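Local coordinates for protein myosin light chain (Saccharomyces cerevisiae, PDB 1M45) that serves as a calmodulin-like light chain of class II and class V myosins, binding their IQ motifs and helping assemble the contractile ring in cytokinesis, at residues S101-L109 with D118-K126. Sequence-based numbering, arbitrary orientation. Where two conformers were deposited one is given.
Sequences SVGDLRYML and DAEVDELLK
Arg106 reaches from helix 102-111 into a hole among Asp118, Val121, Asp122 and Leu125, a worked example of a salt-bridge network on the outer side of an apolar helix pair. Its chain leaves extended, CG anti to the backbone N, then bends at chi3 (-68°), which lays the guanidinium over the other helix. Val121 CG1 lies beneath the centre of one face. Arg106 NH1 is gripped twice, by Asp118 OD1 at 3.0 Å on the anti side of the carboxylate, almost exactly in the guanidinium plane, and by Asp118 O at 3.1 Å, a carbonyl that also accepts from Asp122 N. Arg106 NH2 meets Asp122 OD1 at 2.7 Å in a more bent bond (137°), and the carboxylates of Asp118 and Asp122 probably balance the guanidinium charge. This side is nearer solvent, whereas the inner side is tight and greasy: Leu109 CD1 abuts Leu124 CD2 at 3.5 Å, the side chains roughly perpendicular, and Leu105 CD2 touches Leu125 CD2. Leu105 also packs on Phe89, while Leu109 touches an apolar and Leu124 an aromatic side chain of the bound IQ peptide. With short axes 132° apart, the exiting helix of one EF-hand packs against the entering helix of the next, as in calmodulin-like EF-hand pairs.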
# COMPACT_ATOMS: atom_id res chain seq x y z
N SER A 101 13.59 10.48 12.33
CA SER A 101 14.73 10.43 11.42
C SER A 101 14.42 9.46 10.30
O SER A 101 13.66 8.48 10.50
CB SER A 101 16.01 10.02 12.14
OG SER A 101 15.92 8.67 12.56
N VAL A 102 14.97 9.74 9.12
CA VAL A 102 14.77 8.85 7.97
C VAL A 102 15.31 7.45 8.30
O VAL A 102 14.74 6.44 7.87
CB VAL A 102 15.33 9.44 6.67
CG1 VAL A 102 16.83 9.63 6.74
CG2 VAL A 102 14.98 8.53 5.51
N GLY A 103 16.40 7.40 9.06
CA GLY A 103 16.93 6.11 9.48
C GLY A 103 15.96 5.34 10.38
O GLY A 103 15.81 4.13 10.23
N ASP A 104 15.33 6.03 11.34
CA ASP A 104 14.36 5.37 12.20
C ASP A 104 13.12 4.93 11.40
O ASP A 104 12.49 3.91 11.73
CB ASP A 104 13.92 6.25 13.34
CG ASP A 104 14.96 6.35 14.43
OD1 ASP A 104 15.86 5.48 14.50
OD2 ASP A 104 14.90 7.23 15.28
N LEU A 105 12.77 5.71 10.36
CA LEU A 105 11.61 5.33 9.57
C LEU A 105 11.92 4.06 8.82
O LEU A 105 11.09 3.12 8.74
CB LEU A 105 11.18 6.46 8.63
CG LEU A 105 10.02 6.13 7.68
CD1 LEU A 105 8.81 5.65 8.48
CD2 LEU A 105 9.64 7.42 6.87
N ARG A 106 13.12 4.00 8.25
CA ARG A 106 13.52 2.76 7.58
C ARG A 106 13.52 1.58 8.54
O ARG A 106 13.09 0.46 8.18
CB ARG A 106 14.88 2.92 6.89
CG ARG A 106 15.29 1.70 6.10
CD ARG A 106 16.52 1.97 5.24
NE ARG A 106 16.16 2.91 4.17
CZ ARG A 106 15.83 2.56 2.94
NH1 ARG A 106 15.80 1.28 2.57
NH2 ARG A 106 15.49 3.50 2.06
N TYR A 107 14.05 1.81 9.75
CA TYR A 107 14.04 0.81 10.79
C TYR A 107 12.64 0.29 11.08
O TYR A 107 12.41 -0.92 11.12
CB TYR A 107 14.68 1.36 12.04
CG TYR A 107 14.60 0.44 13.26
CD1 TYR A 107 15.60 -0.48 13.53
CD2 TYR A 107 13.54 0.54 14.15
CE1 TYR A 107 15.53 -1.31 14.67
CE2 TYR A 107 13.46 -0.28 15.28
CZ TYR A 107 14.45 -1.18 15.52
OH TYR A 107 14.37 -1.96 16.62
N MET A 108 11.70 1.22 11.28
CA MET A 108 10.32 0.86 11.55
C MET A 108 9.74 -0.01 10.44
O MET A 108 9.12 -1.03 10.72
CB MET A 108 9.44 2.11 11.68
CG MET A 108 9.74 3.03 12.88
SD MET A 108 8.75 4.55 12.75
CE MET A 108 7.12 3.92 13.13
N LEU A 109 9.93 0.40 9.20
CA LEU A 109 9.33 -0.26 8.07
C LEU A 109 9.96 -1.56 7.61
O LEU A 109 9.26 -2.42 7.12
CB LEU A 109 9.22 0.70 6.88
CG LEU A 109 8.40 1.95 7.24
CD1 LEU A 109 8.34 2.81 6.01
CD2 LEU A 109 6.96 1.57 7.65
N ASP A 118 14.15 -3.15 1.66
CA ASP A 118 14.85 -1.88 1.53
C ASP A 118 14.47 -1.21 0.19
O ASP A 118 14.34 0.01 0.12
CB ASP A 118 16.36 -2.08 1.65
CG ASP A 118 16.80 -2.21 3.08
OD1 ASP A 118 16.51 -1.32 3.90
OD2 ASP A 118 17.45 -3.19 3.48
N ALA A 119 14.29 -1.99 -0.86
CA ALA A 119 13.80 -1.44 -2.14
C ALA A 119 12.44 -0.80 -2.02
O ALA A 119 12.21 0.29 -2.60
CB ALA A 119 13.78 -2.52 -3.23
N GLU A 120 11.51 -1.44 -1.32
CA GLU A 120 10.18 -0.83 -1.15
C GLU A 120 10.28 0.50 -0.41
O GLU A 120 9.59 1.45 -0.74
CB GLU A 120 9.26 -1.78 -0.37
CG GLU A 120 8.76 -2.93 -1.25
CD GLU A 120 7.96 -3.95 -0.44
OE1 GLU A 120 8.44 -4.44 0.61
OE2 GLU A 120 6.82 -4.26 -0.84
N VAL A 121 11.15 0.56 0.61
CA VAL A 121 11.33 1.79 1.33
C VAL A 121 12.01 2.86 0.46
O VAL A 121 11.63 4.03 0.53
CB VAL A 121 12.03 1.56 2.68
CG1 VAL A 121 12.23 2.91 3.40
CG2 VAL A 121 11.17 0.63 3.54
N ASP A 122 12.98 2.45 -0.37
CA ASP A 122 13.55 3.42 -1.33
C ASP A 122 12.45 4.00 -2.21
O ASP A 122 12.37 5.22 -2.40
CB ASP A 122 14.60 2.79 -2.26
CG ASP A 122 15.84 2.29 -1.56
OD1 ASP A 122 16.14 2.73 -0.45
OD2 ASP A 122 16.58 1.41 -2.10
N GLU A 123 11.59 3.13 -2.74
CA GLU A 123 10.53 3.61 -3.62
C GLU A 123 9.57 4.54 -2.88
O GLU A 123 9.19 5.60 -3.39
CB GLU A 123 9.77 2.45 -4.30
CG GLU A 123 8.99 2.89 -5.57
CD GLU A 123 8.49 1.71 -6.39
OE1 GLU A 123 8.80 0.55 -6.00
OE2 GLU A 123 7.81 1.90 -7.43
N LEU A 124 9.19 4.15 -1.68
CA LEU A 124 8.31 4.97 -0.86
C LEU A 124 8.86 6.38 -0.62
O LEU A 124 8.11 7.37 -0.71
CB LEU A 124 8.14 4.35 0.53
CG LEU A 124 7.50 5.19 1.63
CD1 LEU A 124 6.01 5.45 1.33
CD2 LEU A 124 7.64 4.44 2.94
N LEU A 125 10.15 6.46 -0.30
CA LEU A 125 10.76 7.74 0.11
C LEU A 125 11.16 8.66 -1.01
O LEU A 125 11.53 9.83 -0.77
CB LEU A 125 11.96 7.49 1.02
CG LEU A 125 11.63 6.80 2.33
CD1 LEU A 125 12.90 6.55 3.13
CD2 LEU A 125 10.60 7.64 3.16
N LYS A 126 11.07 8.17 -2.24
CA LYS A 126 11.49 8.95 -3.39
C LYS A 126 11.04 10.40 -3.40
O LYS A 126 11.84 11.28 -3.73
CB LYS A 126 11.04 8.28 -4.68
CG LYS A 126 12.16 7.52 -5.37
CD LYS A 126 13.14 8.50 -6.02
CE LYS A 126 14.24 7.81 -6.82
NZ LYS A 126 13.71 6.87 -7.85